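Local atomic coordinates of Xaa-Pro dipeptidase (Mycobacterium tuberculosis, PDB entry 5E2C), a protein that probably acts as a metal-dependent aminopeptidase of the creatinase/prolidase family, represented in this crystal by its N-terminal domain alone. Residues S35-A40 with G56-Q61; V51-G56 with E70-R75; V90-F95 with N116-R121; M20-L25 with L41-D46. All coordinates share one frame; numbering follows the deposited sequence.

Contact 1. Residues S35-A40 with G56-Q61; sequences SGSNGA and GRYRTQ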
loop_
_atom_site.group_PDB
_atom_site.type_symbol
_atom_site.label_atom_id
_atom_site.label_comp_id
_atom_site.label_asym_id
_atom_site.label_seq_id
_atom_site.Cartn_x
_atom_site.Cartn_y
_atom_site.Cartn_z
ATOM N N SER A 35 -4.188 15.606 -13.981
ATOM C CA SER A 35 -5.357 14.979 -13.356
ATOM C C SER A 35 -5.640 13.550 -13.849
ATOM O O SER A 35 -6.698 12.994 -13.546
ATOM C CB SER A 35 -6.589 15.858 -13.586
ATOM O OG SER A 35 -6.914 15.924 -14.956
ATOM N N GLY A 36 -4.716 12.963 -14.608
ATOM C CA GLY A 36 -4.880 11.587 -15.067
ATOM C C GLY A 36 -4.891 10.586 -13.925
ATOM O O GLY A 36 -4.313 10.822 -12.855
ATOM N N SER A 37 -5.541 9.454 -14.166
ATOM C CA SER A 37 -5.768 8.446 -13.138
ATOM C C SER A 37 -4.531 7.614 -12.831
ATOM O O SER A 37 -4.550 6.801 -11.915
ATOM C CB SER A 37 -6.883 7.502 -13.576
ATOM O OG SER A 37 -6.396 6.630 -14.565
ATOM N N ASN A 38 -3.488 7.749 -13.635
ATOM C CA ASN A 38 -2.208 7.151 -13.311
ATOM C C ASN A 38 -1.094 8.160 -13.531
ATOM O O ASN A 38 -0.970 8.747 -14.598
ATOM C CB ASN A 38 -1.949 5.917 -14.164
ATOM C CG ASN A 38 -0.682 5.188 -13.750
ATOM O OD1 ASN A 38 -0.396 5.018 -12.552
ATOM N ND2 ASN A 38 0.090 4.786 -14.723
ATOM N N GLY A 39 -0.276 8.357 -12.512
ATOM C CA GLY A 39 0.747 9.373 -12.589
ATOM C C GLY A 39 1.580 9.401 -11.335
ATOM O O GLY A 39 1.118 9.013 -10.263
ATOM N N ALA A 40 2.816 9.860 -11.479
ATOM C CA ALA A 40 3.695 10.056 -10.346
ATOM C C ALA A 40 4.612 11.220 -10.685
ATOM O O ALA A 40 4.800 11.571 -11.846
ATOM C CB ALA A 40 4.492 8.791 -10.057
ATOM N N GLY A 56 0.794 5.835 -21.584
ATOM C CA GLY A 56 0.443 6.308 -22.930
ATOM C C GLY A 56 -0.976 6.847 -23.109
ATOM O O GLY A 56 -1.214 7.658 -24.000
ATOM N N ARG A 57 -1.905 6.419 -22.257
ATOM C CA ARG A 57 -3.300 6.890 -22.318
ATOM C C ARG A 57 -3.342 8.414 -22.122
ATOM O O ARG A 57 -4.235 9.094 -22.622
ATOM C CB ARG A 57 -4.159 6.218 -21.234
ATOM C CG ARG A 57 -4.313 4.692 -21.330
ATOM C CD ARG A 57 -5.036 4.113 -20.104
ATOM N NE ARG A 57 -4.294 4.273 -18.861
ATOM C CZ ARG A 57 -4.763 4.009 -17.643
ATOM N NH1 ARG A 57 -5.999 3.572 -17.457
ATOM N NH2 ARG A 57 -3.982 4.193 -16.582
ATOM N N TYR A 58 -2.346 8.942 -21.418
ATOM C CA TYR A 58 -2.354 10.321 -20.953
ATOM C C TYR A 58 -1.285 11.225 -21.558
ATOM O O TYR A 58 -1.031 12.328 -21.036
ATOM C CB TYR A 58 -2.197 10.309 -19.438
ATOM C CG TYR A 58 -3.383 9.693 -18.747
ATOM C CD1 TYR A 58 -4.637 10.277 -18.840
ATOM C CD2 TYR A 58 -3.259 8.516 -18.021
ATOM C CE1 TYR A 58 -5.720 9.725 -18.205
ATOM C CE2 TYR A 58 -4.350 7.943 -17.395
ATOM C CZ TYR A 58 -5.580 8.553 -17.504
ATOM O OH TYR A 58 -6.656 7.996 -16.874
ATOM N N ARG A 59 -0.644 10.775 -22.632
ATOM C CA ARG A 59 0.403 11.553 -23.281
ATOM C C ARG A 59 -0.060 12.949 -23.681
ATOM O O ARG A 59 0.601 13.936 -23.371
ATOM C CB ARG A 59 0.948 10.819 -24.506
ATOM C CG ARG A 59 2.165 11.489 -25.121
ATOM C CD ARG A 59 2.484 10.893 -26.480
ATOM N NE ARG A 59 2.776 9.468 -26.373
ATOM C CZ ARG A 59 3.975 8.946 -26.111
ATOM N NH1 ARG A 59 5.045 9.719 -25.930
ATOM N NH2 ARG A 59 4.106 7.625 -26.036
ATOM N N THR A 60 -1.194 13.024 -24.364
ATOM C CA THR A 60 -1.730 14.309 -24.803
ATOM C C THR A 60 -2.138 15.187 -23.615
ATOM O O THR A 60 -1.855 16.387 -23.590
ATOM C CB THR A 60 -2.930 14.090 -25.740
ATOM O OG1 THR A 60 -2.481 13.443 -26.937
ATOM C CG2 THR A 60 -3.576 15.405 -26.086
ATOM N N GLN A 61 -2.776 14.575 -22.625
ATOM C CA GLN A 61 -3.265 15.301 -21.449
ATOM C C GLN A 61 -2.125 15.862 -20.610
ATOM O O GLN A 61 -2.201 16.985 -20.129
ATOM C CB GLN A 61 -4.139 14.408 -20.576
ATOM C CG GLN A 61 -4.796 15.132 -19.411
ATOM C CD GLN A 61 -5.849 14.297 -18.716
ATOM O OE1 GLN A 61 -6.536 13.479 -19.352
ATOM N NE2 GLN A 61 -6.001 14.497 -17.420
HETATM O O HOH W 1 -5.133 3.798 -13.878
#
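Tyr-58, the residue at the N-cap position of helix 59-65, packs its ring on the 35-40 loop, across the backbone of Gly-36 and Ser-37. With CG anti to the carbonyl carbon (chi1 -66°), CB directs the ring at that loop. On the way out, CD1 and CE1 pass along Gly-36, whose CA lies over one face as a CH-pi contact, 4.0 Å from the ring centroid of Tyr-58. The opposite face is backed, near its rim, by CB of Arg-57. Further along, CE2 of Tyr-58 comes to 3.7 Å from OG of Ser-37, and CZ lies near the amide N of that serine. At the tip, OH of Tyr-58 and OG of Ser-37 share a hydrogen bond of 2.7 Å.

Arg-57 runs beside the ring, bent at chi3, and one face of its guanidinium covers CE2 of Tyr-58. Its NH2 approaches CB of Asn-38 at 3.6 Å and donates to a water, with NH2 and the water oxygen 3.0 Å apart; that water also bonds OG of Ser-37. NE and NH2 of Arg-57 both meet the carboxylate of Asp-55, NE in a salt bridge with OD1 and NH2 beside OD2, which holds the guanidinium along one edge.

Beyond the ring, NE2 of Gln-61 comes close to Ser-35 but bonds to Gln-65, one turn further along the helix. The contact fastens the start of helix 59-65 at the surface to the loop joining helix 25-32 with strand 40-44, where Asn-38 also packs on Val-77 of helix 77-87.

Contact 2. Residues V51-G56 with E70-R75; sequences VLATDG and EVAIER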
loop_
_atom_site.group_PDB
_atom_site.type_symbol
_atom_site.label_atom_id
_atom_site.label_comp_id
_atom_site.label_asym_id
_atom_site.label_seq_id
_atom_site.Cartn_x
_atom_site.Cartn_y
_atom_site.Cartn_z
ATOM N N VAL A 51 10.020 15.871 -12.561
ATOM C CA VAL A 51 9.726 14.970 -13.676
ATOM C C VAL A 51 8.378 14.299 -13.414
ATOM O O VAL A 51 8.174 13.698 -12.343
ATOM C CB VAL A 51 10.837 13.904 -13.850
ATOM C CG1 VAL A 51 10.568 13.049 -15.075
ATOM C CG2 VAL A 51 12.218 14.563 -13.925
ATOM N N LEU A 52 7.462 14.403 -14.384
ATOM C CA LEU A 52 6.163 13.725 -14.315
ATOM C C LEU A 52 6.250 12.435 -15.118
ATOM O O LEU A 52 6.856 12.420 -16.173
ATOM C CB LEU A 52 5.070 14.629 -14.888
ATOM C CG LEU A 52 3.637 14.101 -14.883
ATOM C CD1 LEU A 52 3.083 14.063 -13.470
ATOM C CD2 LEU A 52 2.777 15.020 -15.738
ATOM N N ALA A 53 5.684 11.352 -14.597
ATOM C CA ALA A 53 5.549 10.112 -15.340
ATOM C C ALA A 53 4.092 9.681 -15.368
ATOM O O ALA A 53 3.378 9.729 -14.349
ATOM C CB ALA A 53 6.411 9.010 -14.746
ATOM N N THR A 54 3.655 9.270 -16.550
ATOM C CA THR A 54 2.329 8.695 -16.730
ATOM C C THR A 54 2.395 7.652 -17.829
ATOM O O THR A 54 3.457 7.382 -18.357
ATOM C CB THR A 54 1.271 9.782 -17.019
ATOM O OG1 THR A 54 -0.031 9.184 -17.022
ATOM C CG2 THR A 54 1.520 10.457 -18.348
ATOM N N ASP A 55 1.281 7.022 -18.145
ATOM C CA ASP A 55 1.290 6.029 -19.216
ATOM C C ASP A 55 0.730 6.616 -20.518
ATOM O O ASP A 55 0.279 7.762 -20.557
ATOM C CB ASP A 55 0.574 4.754 -18.772
ATOM C CG ASP A 55 -0.887 4.978 -18.443
ATOM O OD1 ASP A 55 -1.656 5.191 -19.377
ATOM O OD2 ASP A 55 -1.278 4.888 -17.254
ATOM N N GLY A 56 0.794 5.835 -21.584
ATOM C CA GLY A 56 0.443 6.308 -22.930
ATOM C C GLY A 56 -0.976 6.847 -23.109
ATOM O O GLY A 56 -1.214 7.658 -24.000
ATOM N N GLU A 70 9.039 17.988 -17.801
ATOM C CA GLU A 70 9.410 16.793 -18.558
ATOM C C GLU A 70 8.414 15.693 -18.198
ATOM O O GLU A 70 8.121 15.506 -17.023
ATOM C CB GLU A 70 10.827 16.302 -18.231
ATOM C CG GLU A 70 11.123 14.950 -18.885
ATOM C CD GLU A 70 12.427 14.304 -18.440
ATOM O OE1 GLU A 70 13.153 14.858 -17.575
ATOM O OE2 GLU A 70 12.707 13.206 -18.952
ATOM N N VAL A 71 7.898 14.993 -19.205
ATOM C CA VAL A 71 6.951 13.903 -18.998
ATOM C C VAL A 71 7.544 12.644 -19.591
ATOM O O VAL A 71 7.842 12.603 -20.776
ATOM C CB VAL A 71 5.596 14.163 -19.683
ATOM C CG1 VAL A 71 4.646 12.993 -19.477
ATOM C CG2 VAL A 71 4.979 15.454 -19.166
ATOM N N ALA A 72 7.709 11.627 -18.757
ATOM C CA ALA A 72 8.115 10.308 -19.196
ATOM C C ALA A 72 6.869 9.456 -19.385
ATOM O O ALA A 72 5.962 9.508 -18.565
ATOM C CB ALA A 72 9.007 9.674 -18.149
ATOM N N ILE A 73 6.830 8.663 -20.450
ATOM C CA ILE A 73 5.709 7.771 -20.701
ATOM C C ILE A 73 6.155 6.339 -20.423
ATOM O O ILE A 73 6.958 5.770 -21.159
ATOM C CB ILE A 73 5.136 7.912 -22.137
ATOM C CG1 ILE A 73 4.679 9.350 -22.405
ATOM C CG2 ILE A 73 3.993 6.928 -22.357
ATOM C CD1 ILE A 73 3.613 9.869 -21.465
ATOM N N GLU A 74 5.630 5.763 -19.344
ATOM C CA GLU A 74 6.170 4.511 -18.795
ATOM C C GLU A 74 5.084 3.609 -18.248
ATOM O O GLU A 74 4.054 4.096 -17.776
ATOM C CB GLU A 74 7.130 4.872 -17.665
ATOM C CG GLU A 74 8.379 5.590 -18.140
ATOM C CD GLU A 74 9.313 4.673 -18.900
ATOM O OE1 GLU A 74 9.317 3.460 -18.592
ATOM O OE2 GLU A 74 10.041 5.162 -19.792
ATOM N N ARG A 75 5.323 2.299 -18.277
ATOM C CA ARG A 75 4.353 1.326 -17.773
ATOM C C ARG A 75 4.204 1.395 -16.245
ATOM O O ARG A 75 3.090 1.280 -15.725
ATOM C CB ARG A 75 4.765 -0.098 -18.204
ATOM C CG ARG A 75 3.720 -1.167 -17.927
ATOM C CD ARG A 75 4.217 -2.554 -18.321
ATOM N NE ARG A 75 4.679 -2.585 -19.701
ATOM C CZ ARG A 75 3.952 -2.944 -20.760
ATOM N NH1 ARG A 75 2.695 -3.364 -20.641
ATOM N NH2 ARG A 75 4.507 -2.896 -21.960
#
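Leu-52 turns both its backbone N-H and its carbonyl toward strand 70-73, and both are satisfied there: N donates to Glu-70 O at 2.9 Å, while O accepts from Ala-72 N at 2.8 Å. Two residues on, Thr-54 does the same, its N bonded to Ala-72 O at 3.1 Å and its O to Glu-74 N at 2.9 Å. Each of these residues thus straddles one partner, Val-71 or Ile-73, whose CA-H supplies a further weak contact to the same carbonyl; CA of Val-71 is 3.2 Å from Leu-52 O. The intervening residues, Val-51 and Ala-53, bond by their backbones to Leu-42 and Ala-40 of strand 40-44.

Such a pattern is that of parallel strands, and here it joins the two ends of a beta-alpha-beta crossover, in which helix 59-65 links strand 51-54 to the edge strand 70-73. Ala-62 of that helix covers the face carrying Leu-52, Thr-54 and Val-71.

Thr-54 separates its two branches by function. OG1, anti to the backbone N (chi1 -173°), is hydrogen-bonded to the carbonyl O of Asn-38, leaving CG2 to lie alongside Ile-73, 3.8 Å from its CD1. On the other face, the extended Glu-70 runs beside Val-51, with OE1 3.8 Å from CG2 of the valine, yet its charge is met by Arg-84 in a salt bridge. OD2 of Asp-55, whose carboxylate also holds Arg-57, accepts from ND2 of Asn-38. CG2 of Ile-73 closes over the backbone of Gly-56, 3.5 Å from its N.

Contact 3. Residues V90-F95 with N116-R121; sequences VGKLGF and NTELVR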
loop_
_atom_site.group_PDB
_atom_site.type_symbol
_atom_site.label_atom_id
_atom_site.label_comp_id
_atom_site.label_asym_id
_atom_site.label_seq_id
_atom_site.Cartn_x
_atom_site.Cartn_y
_atom_site.Cartn_z
ATOM N N VAL A 90 20.527 10.813 -5.981
ATOM C CA VAL A 90 19.729 11.180 -4.817
ATOM C C VAL A 90 20.077 10.275 -3.636
ATOM O O VAL A 90 19.966 9.076 -3.742
ATOM C CB VAL A 90 18.229 11.076 -5.196
ATOM C CG1 VAL A 90 17.323 11.121 -3.978
ATOM C CG2 VAL A 90 17.886 12.197 -6.147
ATOM N N GLY A 91 20.508 10.850 -2.515
ATOM C CA GLY A 91 20.876 10.053 -1.337
ATOM C C GLY A 91 19.685 9.505 -0.574
ATOM O O GLY A 91 19.633 8.318 -0.241
ATOM N N LYS A 92 18.738 10.394 -0.285
ATOM C CA LYS A 92 17.523 10.035 0.419
ATOM C C LYS A 92 16.300 10.458 -0.401
ATOM O O LYS A 92 16.104 11.646 -0.685
ATOM C CB LYS A 92 17.515 10.656 1.807
ATOM C CG LYS A 92 18.654 10.137 2.679
ATOM C CD LYS A 92 18.467 10.567 4.117
ATOM C CE LYS A 92 19.542 9.959 5.013
ATOM N NZ LYS A 92 19.412 10.481 6.402
ATOM N N LEU A 93 15.496 9.468 -0.775
ATOM C CA LEU A 93 14.303 9.675 -1.617
ATOM C C LEU A 93 13.074 9.418 -0.753
ATOM O O LEU A 93 12.855 8.290 -0.287
ATOM C CB LEU A 93 14.307 8.683 -2.781
ATOM C CG LEU A 93 13.067 8.738 -3.696
ATOM C CD1 LEU A 93 12.908 10.106 -4.311
ATOM C CD2 LEU A 93 13.140 7.677 -4.776
ATOM N N GLY A 94 12.282 10.459 -0.524
ATOM C CA GLY A 94 11.039 10.308 0.196
ATOM C C GLY A 94 10.014 9.613 -0.677
ATOM O O GLY A 94 10.041 9.755 -1.894
ATOM N N PHE A 95 9.136 8.837 -0.057
ATOM C CA PHE A 95 7.994 8.239 -0.769
ATOM C C PHE A 95 6.787 8.257 0.135
ATOM O O PHE A 95 6.897 8.415 1.363
ATOM C CB PHE A 95 8.310 6.814 -1.238
ATOM C CG PHE A 95 8.367 5.806 -0.119
ATOM C CD1 PHE A 95 9.545 5.612 0.594
ATOM C CD2 PHE A 95 7.258 5.046 0.212
ATOM C CE1 PHE A 95 9.601 4.692 1.638
ATOM C CE2 PHE A 95 7.318 4.121 1.245
ATOM C CZ PHE A 95 8.481 3.953 1.963
ATOM N N ASN A 116 23.231 4.225 -4.227
ATOM C CA ASN A 116 23.234 4.554 -2.812
ATOM C C ASN A 116 22.115 5.549 -2.557
ATOM O O ASN A 116 22.335 6.714 -2.223
ATOM C CB ASN A 116 24.616 5.038 -2.383
ATOM C CG ASN A 116 25.656 3.919 -2.460
ATOM O OD1 ASN A 116 25.529 2.892 -1.785
ATOM N ND2 ASN A 116 26.673 4.100 -3.299
ATOM N N THR A 117 20.901 5.068 -2.785
ATOM C CA THR A 117 19.680 5.841 -2.560
ATOM C C THR A 117 18.848 5.085 -1.549
ATOM O O THR A 117 18.530 3.918 -1.777
ATOM C CB THR A 117 18.855 5.974 -3.853
ATOM O OG1 THR A 117 19.635 6.628 -4.862
ATOM C CG2 THR A 117 17.573 6.776 -3.595
ATOM N N GLU A 118 18.508 5.735 -0.438
ATOM C CA GLU A 118 17.657 5.147 0.591
ATOM C C GLU A 118 16.223 5.663 0.404
ATOM O O GLU A 118 16.006 6.869 0.233
ATOM C CB GLU A 118 18.148 5.548 1.990
ATOM C CG GLU A 118 17.316 4.985 3.151
ATOM C CD GLU A 118 17.609 5.638 4.506
ATOM O OE1 GLU A 118 18.533 6.465 4.607
ATOM O OE2 GLU A 118 16.894 5.331 5.491
ATOM N N LEU A 119 15.256 4.756 0.463
ATOM C CA LEU A 119 13.845 5.128 0.413
ATOM C C LEU A 119 13.386 5.464 1.817
ATOM O O LEU A 119 13.514 4.640 2.727
ATOM C CB LEU A 119 13.011 3.981 -0.147
ATOM C CG LEU A 119 13.201 3.799 -1.660
ATOM C CD1 LEU A 119 12.894 2.369 -2.080
ATOM C CD2 LEU A 119 12.336 4.803 -2.415
ATOM N N VAL A 120 12.846 6.663 1.993
ATOM C CA VAL A 120 12.460 7.150 3.307
ATOM C C VAL A 120 10.978 7.503 3.357
ATOM O O VAL A 120 10.484 8.266 2.523
ATOM C CB VAL A 120 13.284 8.392 3.669
ATOM C CG1 VAL A 120 12.873 8.950 5.035
ATOM C CG2 VAL A 120 14.777 8.064 3.632
ATOM N N ARG A 121 10.268 6.955 4.337
ATOM C CA ARG A 121 8.860 7.303 4.521
ATOM C C ARG A 121 8.696 8.822 4.681
ATOM O O ARG A 121 9.359 9.465 5.522
ATOM C CB ARG A 121 8.270 6.574 5.726
ATOM C CG ARG A 121 8.244 5.055 5.603
ATOM C CD ARG A 121 8.095 4.438 6.991
ATOM N NE ARG A 121 7.900 2.998 6.931
ATOM C CZ ARG A 121 8.845 2.104 6.648
ATOM N NH1 ARG A 121 10.103 2.480 6.405
ATOM N NH2 ARG A 121 8.530 0.811 6.615
HETATM O O HOH W 2 21.815 7.151 0.889
#
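Lys-92 to Phe-95 and Glu-118 to Arg-121 run parallel and in register, their short strand axes approaching to 4.5 Å with a 39° angle between directions. Backbone bonds alternate from side to side: Glu-118 N to Gly-91 O, Leu-93 N to Glu-118 O, Val-120 N to Leu-93 O and Phe-95 N to Val-120 O. Just ahead of the strands a side chain extends the series, as OG1 of Thr-117 donates to Val-90 O at 2.7 Å. CG2 of the same threonine lies 3.9 Å from CB of Leu-93. A water bridges the carbonyls of Gly-91 and Asn-116.

Phe-95 is folded back over the neighbouring strand by its chi1 of 72°, bringing CD1 to 3.4 Å from Val-120 O. The ring edge faces the Leu-119 to Val-120 peptide, and CZ meets CG of Arg-121 at 3.8 Å. Leu-93 and Leu-119 lie alongside each other, CD2 to CD2 at 3.8 Å. On the opposite face of the sheet Lys-92 and Glu-118 extend side by side, but NZ and OE1 remain 4.5 Å apart, too far for a salt bridge.

Helix 102-111, which links the two strands as a beta-alpha-beta unit, covers Phe-95 and Leu-119; helix 77-87 packs on Leu-93, and strand 19-22 flanks strand 92-95. At the far end Arg-121 forms a salt bridge with Asp-106 of the second subunit, so this outermost strand also takes part in the dimer.

Contact 4. Residues M20-L25 with L41-D46; sequences MLISDL and LLVFAD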
loop_
_atom_site.group_PDB
_atom_site.type_symbol
_atom_site.label_atom_id
_atom_site.label_comp_id
_atom_site.label_asym_id
_atom_site.label_seq_id
_atom_site.Cartn_x
_atom_site.Cartn_y
_atom_site.Cartn_z
HETATM N N MSE A 20 11.763 13.726 -3.493
HETATM C CA MSE A 20 10.558 13.058 -3.084
HETATM C C MSE A 20 9.829 12.539 -4.290
HETATM O O MSE A 20 9.681 13.236 -5.311
HETATM C CB MSE A 20 9.673 14.059 -2.374
HETATM C CG MSE A 20 8.382 13.366 -2.048
HETATM SE SE MSE A 20 7.688 14.112 -0.420
HETATM C CE MSE A 20 6.224 12.807 -0.189
ATOM N N LEU A 21 9.365 11.309 -4.156
ATOM C CA LEU A 21 8.455 10.688 -5.112
ATOM C C LEU A 21 7.036 10.888 -4.610
ATOM O O LEU A 21 6.685 10.472 -3.496
ATOM C CB LEU A 21 8.731 9.191 -5.212
ATOM C CG LEU A 21 7.769 8.405 -6.104
ATOM C CD1 LEU A 21 7.858 8.903 -7.547
ATOM C CD2 LEU A 21 8.104 6.924 -5.999
ATOM N N ILE A 22 6.220 11.543 -5.417
ATOM C CA ILE A 22 4.810 11.733 -5.087
ATOM C C ILE A 22 3.955 10.736 -5.883
ATOM O O ILE A 22 3.998 10.703 -7.120
ATOM C CB ILE A 22 4.369 13.178 -5.361
ATOM C CG1 ILE A 22 5.252 14.143 -4.562
ATOM C CG2 ILE A 22 2.910 13.391 -4.972
ATOM C CD1 ILE A 22 6.357 14.725 -5.366
ATOM N N SER A 23 3.194 9.922 -5.150
ATOM C CA SER A 23 2.396 8.827 -5.717
ATOM C C SER A 23 0.868 9.005 -5.525
ATOM O O SER A 23 0.073 8.360 -6.234
ATOM C CB SER A 23 2.811 7.493 -5.089
ATOM O OG SER A 23 4.194 7.205 -5.299
ATOM N N ASP A 24 0.473 9.805 -4.538
ATOM C CA ASP A 24 -0.948 10.083 -4.244
ATOM C C ASP A 24 -1.429 11.038 -5.332
ATOM O O ASP A 24 -0.867 12.108 -5.508
ATOM C CB ASP A 24 -1.059 10.689 -2.825
ATOM C CG ASP A 24 -2.499 10.985 -2.391
ATOM O OD1 ASP A 24 -3.330 11.357 -3.234
ATOM O OD2 ASP A 24 -2.802 10.875 -1.187
ATOM N N LEU A 25 -2.446 10.636 -6.083
ATOM C CA LEU A 25 -2.919 11.431 -7.205
ATOM C C LEU A 25 -3.443 12.824 -6.816
ATOM O O LEU A 25 -3.285 13.769 -7.585
ATOM C CB LEU A 25 -3.963 10.662 -8.004
ATOM C CG LEU A 25 -3.440 9.374 -8.645
ATOM C CD1 LEU A 25 -4.586 8.699 -9.375
ATOM C CD2 LEU A 25 -2.261 9.632 -9.578
ATOM N N LEU A 41 5.165 11.833 -9.655
ATOM C CA LEU A 41 5.949 13.044 -9.821
ATOM C C LEU A 41 7.205 12.927 -8.961
ATOM O O LEU A 41 7.131 12.481 -7.810
ATOM C CB LEU A 41 5.123 14.254 -9.380
ATOM C CG LEU A 41 5.752 15.620 -9.593
ATOM C CD1 LEU A 41 5.784 15.922 -11.085
ATOM C CD2 LEU A 41 4.967 16.672 -8.838
ATOM N N LEU A 42 8.350 13.270 -9.542
ATOM C CA LEU A 42 9.626 13.331 -8.798
ATOM C C LEU A 42 10.021 14.804 -8.610
ATOM O O LEU A 42 10.147 15.537 -9.585
ATOM C CB LEU A 42 10.705 12.576 -9.575
ATOM C CG LEU A 42 12.127 12.561 -9.018
ATOM C CD1 LEU A 42 12.143 11.953 -7.618
ATOM C CD2 LEU A 42 13.073 11.821 -9.961
ATOM N N VAL A 43 10.189 15.245 -7.367
ATOM C CA VAL A 43 10.607 16.613 -7.099
ATOM C C VAL A 43 11.921 16.577 -6.336
ATOM O O VAL A 43 12.019 15.857 -5.331
ATOM C CB VAL A 43 9.554 17.363 -6.258
ATOM C CG1 VAL A 43 10.009 18.778 -5.956
ATOM C CG2 VAL A 43 8.235 17.388 -7.002
ATOM N N PHE A 44 12.908 17.349 -6.815
ATOM C CA PHE A 44 14.234 17.420 -6.180
ATOM C C PHE A 44 14.312 18.547 -5.165
ATOM O O PHE A 44 13.639 19.560 -5.306
ATOM C CB PHE A 44 15.332 17.624 -7.216
ATOM C CG PHE A 44 15.439 16.516 -8.240
ATOM C CD1 PHE A 44 14.716 16.575 -9.419
ATOM C CD2 PHE A 44 16.273 15.412 -8.025
ATOM C CE1 PHE A 44 14.821 15.571 -10.367
ATOM C CE2 PHE A 44 16.370 14.399 -8.975
ATOM C CZ PHE A 44 15.643 14.479 -10.145
ATOM N N ALA A 45 15.168 18.383 -4.154
ATOM C CA ALA A 45 15.342 19.434 -3.147
ATOM C C ALA A 45 16.074 20.638 -3.752
ATOM O O ALA A 45 15.802 21.795 -3.399
ATOM C CB ALA A 45 16.096 18.905 -1.939
ATOM N N ASP A 46 16.982 20.369 -4.680
ATOM C CA ASP A 46 17.819 21.431 -5.236
ATOM C C ASP A 46 17.151 22.039 -6.481
ATOM O O ASP A 46 15.942 21.898 -6.669
ATOM C CB ASP A 46 19.265 20.936 -5.455
ATOM C CG ASP A 46 19.408 19.938 -6.590
ATOM O OD1 ASP A 46 18.421 19.623 -7.295
ATOM O OD2 ASP A 46 20.549 19.452 -6.774
#
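Ile-22 reaches across to Leu-41 and Val-43 with its longer branch. CG1 is anti to the carbonyl carbon, and an unusual chi2 of 98° swings CD1 over the neighbouring strand, to 3.4 Å from Leu-41 O and 3.6 Å from CG2 of Val-43, which it meets obliquely. On the other face of the sheet Leu-21 and Leu-42 adopt nearly the same shape, CG anti to the backbone N, and each lays CD1 on a carbonyl of the opposite strand. CD1 of Leu-21 rests 3.7 Å from Leu-41 O. CD1 of Leu-42 comes to 3.6 Å from Met-20 O. The side chain of Met-20, present as selenomethionine, comes near Val-43 with CB alone, 4.2 Å from Val-43 O; a bend at chi2 (148°) carries its selenium end away.

Between the two layers of side chains the antiparallel backbones bond reciprocally at two pairs, Met-20 with Val-43 and Ile-22 with Leu-41, where Ile-22 N is 2.7 Å from Leu-41 O.

The contact lies deep in the domain, at the middle of its mixed sheet, with strands 92-95 and 51-54 continuing it on either side. Helices 3-14 and 25-32 cover the face of Met-20, Ile-22, Leu-41 and Val-43, whereas Leu-81 of helix 77-87 packs on Leu-21 and Leu-42.

From the N terminus, contact 4 opens first, and its return at 41-46 closes a loop around helix 25-32. Contact 1 begins inside that loop and closes at 56-61, so the two cross; Leu-25 packs against the 36-39 backbone. Contact 2 starts before contact 1 has closed and ends at 70-75, crossing it while following contact 4 in series. Contact 3 comes last, separate in sequence. In space the sheet reunites them: contact 4 is its middle, contacts 2 and 3 its two outer strand pairs, bonded to it through Val-51 with Leu-42 and Gly-94 with Leu-21, while contact 1 joins the 35-40 loop to the start of helix 59-65 beside contact 2, with which it shares Gly-56.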